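Local coordinates for protein glutathione S-transferase enzyme with thioredoxin-like domain (Xenorhabdus nematophila, PDB 4L8E) that probably acts as a glutathione transferase, binding glutathione between a thioredoxin-like domain and an all-helical domain, at residues A[130-143]-A[192-204]. Residues are numbered along the deposited sequence; the frame is centred on the assembly and turned at random.
Sequences WQVAGFGPMLGQNH and AVYPWAKCYEHQK. With GSH (glutathione), chain B; GSH (glutathione), chain D.
The indole of Trp-196 is the knob of this contact, set into a hollow between Gly-136, Leu-139, Gly-140 and His-143. Two glycines shape that hollow: with no side chain on Gly-136, its CA lies 3.9 Å from the centroid of the five-membered ring of Trp-196, only 13° off the normal, a CH-pi contact. Gly-140, equally bare, brings its N to 3.6 Å from Trp-196 CZ3 and lies against a bound glutathione. Leu-139 CB packs 3.7 Å from Trp-196 CE3, while Trp-196 NE1 hydrogen-bonds Asn-38. Nearer the start of both segments, Phe-135 CE2 packs on Val-193 CG1, Trp-196 CB and the small Ala-197, and Val-193 CG2 rests 3.6 Å from Gln-131 CG.

At the other end the His-143 ring lies between Trp-196 CZ3 over one face and the edge of His-202 over the other, the two histidine planes 56° apart. Gln-203 NE2 donates to His-143 NE2 (3.2 Å) and to Trp-196 O, which should limit turning of the imidazole; Gln-203 OE1 bonds Tyr-168. Asn-142 ND2 hydrogen-bonds Gln-203 O at 3.2 Å and also Ser-164. The helices run nearly parallel, 12° apart, in the helical domain of the glutathione transferase fold, where Gly-136, Gly-140 and Trp-196 line one glutathione pocket and His-143 and Cys-199 another.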
loop_
_atom_site.group_PDB
_atom_site.type_symbol
_atom_site.label_atom_id
_atom_site.label_comp_id
_atom_site.label_asym_id
_atom_site.label_seq_id
_atom_site.Cartn_x
_atom_site.Cartn_y
_atom_site.Cartn_z
ATOM N N TRP A 130 5.531 2.415 -0.809
ATOM C CA TRP A 130 5.381 3.857 -0.578
ATOM C C TRP A 130 4.350 4.431 -1.560
ATOM O O TRP A 130 3.485 5.230 -1.174
ATOM C CB TRP A 130 6.696 4.596 -0.748
ATOM C CG TRP A 130 6.604 6.088 -0.763
ATOM C CD1 TRP A 130 6.550 6.917 0.310
ATOM C CD2 TRP A 130 6.527 6.924 -1.922
ATOM N NE1 TRP A 130 6.472 8.226 -0.097
ATOM C CE2 TRP A 130 6.475 8.255 -1.471
ATOM C CE3 TRP A 130 6.551 6.678 -3.288
ATOM C CZ2 TRP A 130 6.411 9.341 -2.347
ATOM C CZ3 TRP A 130 6.488 7.762 -4.159
ATOM C CH2 TRP A 130 6.417 9.067 -3.690
ATOM N N GLN A 131 4.406 3.956 -2.798
ATOM C CA GLN A 131 3.432 4.400 -3.820
ATOM C C GLN A 131 2.015 3.985 -3.461
ATOM O O GLN A 131 1.099 4.819 -3.496
ATOM C CB GLN A 131 3.781 3.882 -5.222
ATOM C CG GLN A 131 2.946 4.499 -6.319
ATOM C CD GLN A 131 1.542 3.946 -6.392
ATOM O OE1 GLN A 131 1.349 2.741 -6.338
ATOM N NE2 GLN A 131 0.543 4.843 -6.546
ATOM N N VAL A 132 1.802 2.699 -3.146
ATOM C CA VAL A 132 0.434 2.226 -2.968
ATOM C C VAL A 132 -0.183 2.741 -1.666
ATOM O O VAL A 132 -1.396 2.859 -1.565
ATOM C CB VAL A 132 0.308 0.697 -3.060
ATOM C CG1 VAL A 132 0.761 0.191 -4.448
ATOM C CG2 VAL A 132 1.050 0.014 -1.969
ATOM N N ALA A 133 0.663 3.053 -0.684
ATOM C CA ALA A 133 0.205 3.458 0.642
ATOM C C ALA A 133 0.113 4.958 0.839
ATOM O O ALA A 133 -0.624 5.439 1.727
ATOM C CB ALA A 133 1.117 2.837 1.732
ATOM N N GLY A 134 0.885 5.707 0.060
ATOM C CA GLY A 134 0.953 7.152 0.241
ATOM C C GLY A 134 0.719 7.939 -1.044
ATOM O O GLY A 134 -0.194 8.762 -1.100
ATOM N N PHE A 135 1.524 7.706 -2.075
ATOM C CA PHE A 135 1.461 8.533 -3.278
ATOM C C PHE A 135 0.064 8.439 -3.945
ATOM O O PHE A 135 -0.619 9.442 -4.199
ATOM C CB PHE A 135 2.602 8.121 -4.219
ATOM C CG PHE A 135 2.943 9.152 -5.287
ATOM C CD1 PHE A 135 3.502 10.360 -4.924
ATOM C CD2 PHE A 135 2.720 8.895 -6.644
ATOM C CE1 PHE A 135 3.840 11.304 -5.868
ATOM C CE2 PHE A 135 3.067 9.839 -7.600
ATOM C CZ PHE A 135 3.632 11.052 -7.205
ATOM N N GLY A 136 -0.364 7.222 -4.226
ATOM C CA GLY A 136 -1.677 7.010 -4.804
ATOM C C GLY A 136 -2.826 7.463 -3.908
ATOM O O GLY A 136 -3.723 8.223 -4.326
ATOM N N PRO A 137 -2.854 6.977 -2.671
ATOM C CA PRO A 137 -4.013 7.322 -1.865
ATOM C C PRO A 137 -4.138 8.819 -1.646
ATOM O O PRO A 137 -5.231 9.349 -1.712
ATOM C CB PRO A 137 -3.741 6.591 -0.547
ATOM C CG PRO A 137 -2.990 5.392 -0.987
ATOM C CD PRO A 137 -2.098 5.863 -2.081
ATOM N N MET A 138 -3.036 9.507 -1.393
ATOM C CA MET A 138 -3.146 10.937 -1.086
ATOM C C MET A 138 -3.396 11.795 -2.337
ATOM O O MET A 138 -4.197 12.736 -2.296
ATOM C CB MET A 138 -1.914 11.422 -0.335
ATOM C CG MET A 138 -1.745 10.739 1.015
ATOM S SD MET A 138 -3.125 11.173 2.109
ATOM C CE MET A 138 -4.107 9.669 2.060
ATOM N N LEU A 139 -2.722 11.491 -3.448
ATOM C CA LEU A 139 -3.012 12.217 -4.683
ATOM C C LEU A 139 -4.453 11.977 -5.131
ATOM O O LEU A 139 -5.088 12.861 -5.729
ATOM C CB LEU A 139 -2.017 11.860 -5.782
ATOM C CG LEU A 139 -0.583 12.307 -5.522
ATOM C CD1 LEU A 139 0.339 11.846 -6.664
ATOM C CD2 LEU A 139 -0.462 13.819 -5.284
ATOM N N GLY A 140 -4.984 10.793 -4.841
ATOM C CA GLY A 140 -6.374 10.491 -5.144
ATOM C C GLY A 140 -7.329 11.355 -4.331
ATOM O O GLY A 140 -8.424 11.671 -4.783
ATOM N N GLN A 141 -6.939 11.723 -3.112
ATOM C CA GLN A 141 -7.810 12.594 -2.318
ATOM C C GLN A 141 -7.710 14.005 -2.878
ATOM O O GLN A 141 -8.692 14.758 -2.907
ATOM C CB GLN A 141 -7.416 12.603 -0.843
ATOM C CG GLN A 141 -7.335 11.242 -0.204
ATOM C CD GLN A 141 -8.494 10.341 -0.582
ATOM O OE1 GLN A 141 -9.649 10.641 -0.290
ATOM N NE2 GLN A 141 -8.187 9.216 -1.251
ATOM N N ASN A 142 -6.508 14.364 -3.313
ATOM C CA ASN A 142 -6.287 15.610 -4.034
ATOM C C ASN A 142 -7.215 15.660 -5.240
ATOM O O ASN A 142 -7.947 16.645 -5.436
ATOM C CB ASN A 142 -4.797 15.743 -4.384
ATOM C CG ASN A 142 -4.487 16.926 -5.262
ATOM O OD1 ASN A 142 -5.219 17.246 -6.204
ATOM N ND2 ASN A 142 -3.373 17.578 -4.976
ATOM N N HIS A 143 -7.240 14.590 -6.038
ATOM C CA HIS A 143 -8.143 14.553 -7.196
ATOM C C HIS A 143 -9.587 14.755 -6.742
ATOM O O HIS A 143 -10.359 15.511 -7.363
ATOM C CB HIS A 143 -8.040 13.206 -7.930
ATOM C CG HIS A 143 -6.775 13.038 -8.717
ATOM N ND1 HIS A 143 -6.601 12.015 -9.630
ATOM C CD2 HIS A 143 -5.632 13.769 -8.745
ATOM C CE1 HIS A 143 -5.396 12.118 -10.178
ATOM N NE2 HIS A 143 -4.792 13.170 -9.662
ATOM N N ALA A 192 4.604 1.767 -10.895
ATOM C CA ALA A 192 3.532 2.118 -9.976
ATOM C C ALA A 192 3.361 3.641 -9.840
ATOM O O ALA A 192 2.225 4.146 -9.760
ATOM C CB ALA A 192 3.768 1.488 -8.612
ATOM N N VAL A 193 4.467 4.363 -9.811
ATOM C CA VAL A 193 4.453 5.808 -9.582
ATOM C C VAL A 193 4.080 6.596 -10.839
ATOM O O VAL A 193 3.339 7.586 -10.785
ATOM C CB VAL A 193 5.798 6.291 -9.034
ATOM C CG1 VAL A 193 5.858 7.816 -8.902
ATOM C CG2 VAL A 193 6.034 5.675 -7.633
ATOM N N TYR A 194 4.566 6.159 -11.983
ATOM C CA TYR A 194 4.412 6.965 -13.181
ATOM C C TYR A 194 2.982 7.418 -13.513
ATOM O O TYR A 194 2.759 8.572 -13.819
ATOM C CB TYR A 194 5.071 6.293 -14.401
ATOM C CG TYR A 194 4.892 7.059 -15.676
ATOM C CD1 TYR A 194 5.741 8.114 -16.013
ATOM C CD2 TYR A 194 3.862 6.763 -16.542
ATOM C CE1 TYR A 194 5.587 8.833 -17.177
ATOM C CE2 TYR A 194 3.693 7.487 -17.722
ATOM C CZ TYR A 194 4.553 8.512 -18.034
ATOM O OH TYR A 194 4.374 9.196 -19.202
ATOM N N PRO A 195 2.002 6.507 -13.488
ATOM C CA PRO A 195 0.667 6.943 -13.912
ATOM C C PRO A 195 0.063 8.001 -13.003
ATOM O O PRO A 195 -0.791 8.769 -13.482
ATOM C CB PRO A 195 -0.146 5.641 -13.860
ATOM C CG PRO A 195 0.885 4.560 -14.029
ATOM C CD PRO A 195 2.073 5.057 -13.281
ATOM N N TRP A 196 0.517 8.055 -11.760
ATOM C CA TRP A 196 0.089 9.079 -10.816
ATOM C C TRP A 196 0.864 10.377 -11.000
ATOM O O TRP A 196 0.283 11.453 -11.045
ATOM C CB TRP A 196 0.221 8.559 -9.381
ATOM C CG TRP A 196 -0.963 7.707 -8.991
ATOM C CD1 TRP A 196 -1.045 6.330 -8.994
ATOM C CD2 TRP A 196 -2.256 8.181 -8.615
ATOM N NE1 TRP A 196 -2.311 5.939 -8.615
ATOM C CE2 TRP A 196 -3.067 7.053 -8.375
ATOM C CE3 TRP A 196 -2.810 9.458 -8.456
ATOM C CZ2 TRP A 196 -4.395 7.168 -7.993
ATOM C CZ3 TRP A 196 -4.110 9.561 -8.092
ATOM C CH2 TRP A 196 -4.894 8.424 -7.831
ATOM N N ALA A 197 2.181 10.270 -11.141
ATOM C CA ALA A 197 3.007 11.464 -11.361
ATOM C C ALA A 197 2.692 12.163 -12.689
ATOM O O ALA A 197 2.829 13.382 -12.783
ATOM C CB ALA A 197 4.471 11.103 -11.287
ATOM N N LYS A 198 2.270 11.393 -13.705
ATOM C CA LYS A 198 1.885 11.905 -15.016
ATOM C C LYS A 198 0.718 12.870 -14.904
ATOM O O LYS A 198 0.499 13.729 -15.779
ATOM C CB LYS A 198 1.527 10.723 -15.962
ATOM C CG LYS A 198 0.556 11.029 -17.093
ATOM C CD LYS A 198 0.689 10.033 -18.242
ATOM C CE LYS A 198 -0.193 10.413 -19.438
ATOM N NZ LYS A 198 -1.616 10.652 -19.027
ATOM N N CYS A 199 -0.022 12.745 -13.810
ATOM C CA CYS A 199 -1.204 13.543 -13.571
ATOM C C CYS A 199 -0.937 14.784 -12.718
ATOM O O CYS A 199 -1.878 15.400 -12.224
ATOM C CB CYS A 199 -2.292 12.696 -12.918
ATOM S SG CYS A 199 -2.956 11.389 -14.004
ATOM N N TYR A 200 0.326 15.177 -12.582
ATOM C CA TYR A 200 0.678 16.366 -11.788
ATOM C C TYR A 200 -0.151 17.619 -12.081
ATOM O O TYR A 200 -0.497 18.363 -11.155
ATOM C CB TYR A 200 2.162 16.695 -11.947
ATOM C CG TYR A 200 2.518 17.221 -13.314
ATOM C CD1 TYR A 200 2.846 16.348 -14.343
ATOM C CD2 TYR A 200 2.566 18.583 -13.567
ATOM C CE1 TYR A 200 3.166 16.829 -15.617
ATOM C CE2 TYR A 200 2.904 19.065 -14.818
ATOM C CZ TYR A 200 3.208 18.180 -15.831
ATOM O OH TYR A 200 3.540 18.622 -17.098
ATOM N N GLU A 201 -0.472 17.897 -13.347
ATOM C CA GLU A 201 -1.212 19.108 -13.656
ATOM C C GLU A 201 -2.611 19.097 -12.997
ATOM O O GLU A 201 -3.114 20.132 -12.533
ATOM C CB GLU A 201 -1.312 19.293 -15.190
ATOM C CG GLU A 201 -1.868 20.641 -15.589
ATOM C CD GLU A 201 -1.498 21.072 -17.010
ATOM O OE1 GLU A 201 -0.668 20.404 -17.666
ATOM O OE2 GLU A 201 -2.044 22.100 -17.460
ATOM N N HIS A 202 -3.240 17.928 -12.986
ATOM C CA HIS A 202 -4.556 17.755 -12.384
ATOM C C HIS A 202 -4.485 17.939 -10.874
ATOM O O HIS A 202 -5.469 18.310 -10.241
ATOM C CB HIS A 202 -5.090 16.355 -12.671
ATOM C CG HIS A 202 -6.546 16.200 -12.371
ATOM N ND1 HIS A 202 -7.504 16.183 -13.357
ATOM C CD2 HIS A 202 -7.206 16.090 -11.194
ATOM C CE1 HIS A 202 -8.700 16.052 -12.802
ATOM N NE2 HIS A 202 -8.544 15.994 -11.492
ATOM N N GLN A 203 -3.313 17.642 -10.319
ATOM C CA GLN A 203 -3.068 17.754 -8.886
ATOM C C GLN A 203 -2.638 19.164 -8.517
ATOM O O GLN A 203 -2.377 19.460 -7.358
ATOM C CB GLN A 203 -1.987 16.764 -8.470
ATOM C CG GLN A 203 -2.395 15.299 -8.600
ATOM C CD GLN A 203 -1.260 14.387 -8.990
ATOM O OE1 GLN A 203 -0.091 14.735 -8.853
ATOM N NE2 GLN A 203 -1.591 13.206 -9.487
ATOM N N LYS A 204 -2.583 20.042 -9.520
ATOM C CA LYS A 204 -2.162 21.424 -9.335
ATOM C C LYS A 204 -0.740 21.517 -8.780
ATOM O O LYS A 204 -0.398 22.480 -8.072
ATOM C CB LYS A 204 -3.135 22.178 -8.433
ATOM C CG LYS A 204 -4.548 22.222 -8.963
ATOM C CD LYS A 204 -5.467 22.901 -7.966
ATOM C CE LYS A 204 -6.615 23.606 -8.646
ATOM N NZ LYS A 204 -7.556 22.651 -9.276
HETATM N N1 GSH B . -14.819 6.076 -4.774
HETATM C CA1 GSH B . -13.663 6.749 -5.236
HETATM C C1 GSH B . -13.563 8.081 -4.547
HETATM O O11 GSH B . -14.610 8.652 -4.106
HETATM O O12 GSH B . -12.428 8.643 -4.424
HETATM C CB1 GSH B . -13.783 6.958 -6.696
HETATM C CG1 GSH B . -12.598 7.689 -7.296
HETATM C CD1 GSH B . -11.398 6.777 -7.454
HETATM O OE1 GSH B . -11.532 5.577 -7.544
HETATM N N2 GSH B . -10.083 7.389 -7.478
HETATM C CA2 GSH B . -8.908 6.597 -7.631
HETATM C C2 GSH B . -8.068 6.776 -6.376
HETATM O O2 GSH B . -8.026 7.833 -5.729
HETATM C CB2 GSH B . -8.106 7.019 -8.807
HETATM S SG2 GSH B . -8.980 6.663 -10.339
HETATM N N3 GSH B . -7.312 5.669 -5.900
HETATM C CA3 GSH B . -6.523 5.844 -4.705
HETATM C C3 GSH B . -5.360 4.936 -4.749
HETATM O O31 GSH B . -4.883 4.590 -5.860
HETATM O O32 GSH B . -4.876 4.522 -3.657
HETATM C CG1 GSH D . -6.626 8.639 -17.732
HETATM C CD1 GSH D . -5.987 9.101 -16.426
HETATM O OE1 GSH D . -4.922 8.613 -16.053
HETATM N N2 GSH D . -6.699 10.145 -15.666
HETATM C CA2 GSH D . -6.243 10.682 -14.419
HETATM C C2 GSH D . -7.271 10.343 -13.355
HETATM O O2 GSH D . -7.169 10.850 -12.229
HETATM C CB2 GSH D . -6.038 12.167 -14.490
HETATM S SG2 GSH D . -4.487 12.518 -15.291
HETATM N N3 GSH D . -8.375 9.417 -13.631
HETATM C CA3 GSH D . -9.328 9.083 -12.574
HETATM C C3 GSH D . -10.253 10.193 -12.183
HETATM O O31 GSH D . -10.887 10.099 -11.098
HETATM O O32 GSH D . -10.414 11.203 -12.915
HETATM O O HOH W 1 -10.782 15.836 -9.904
#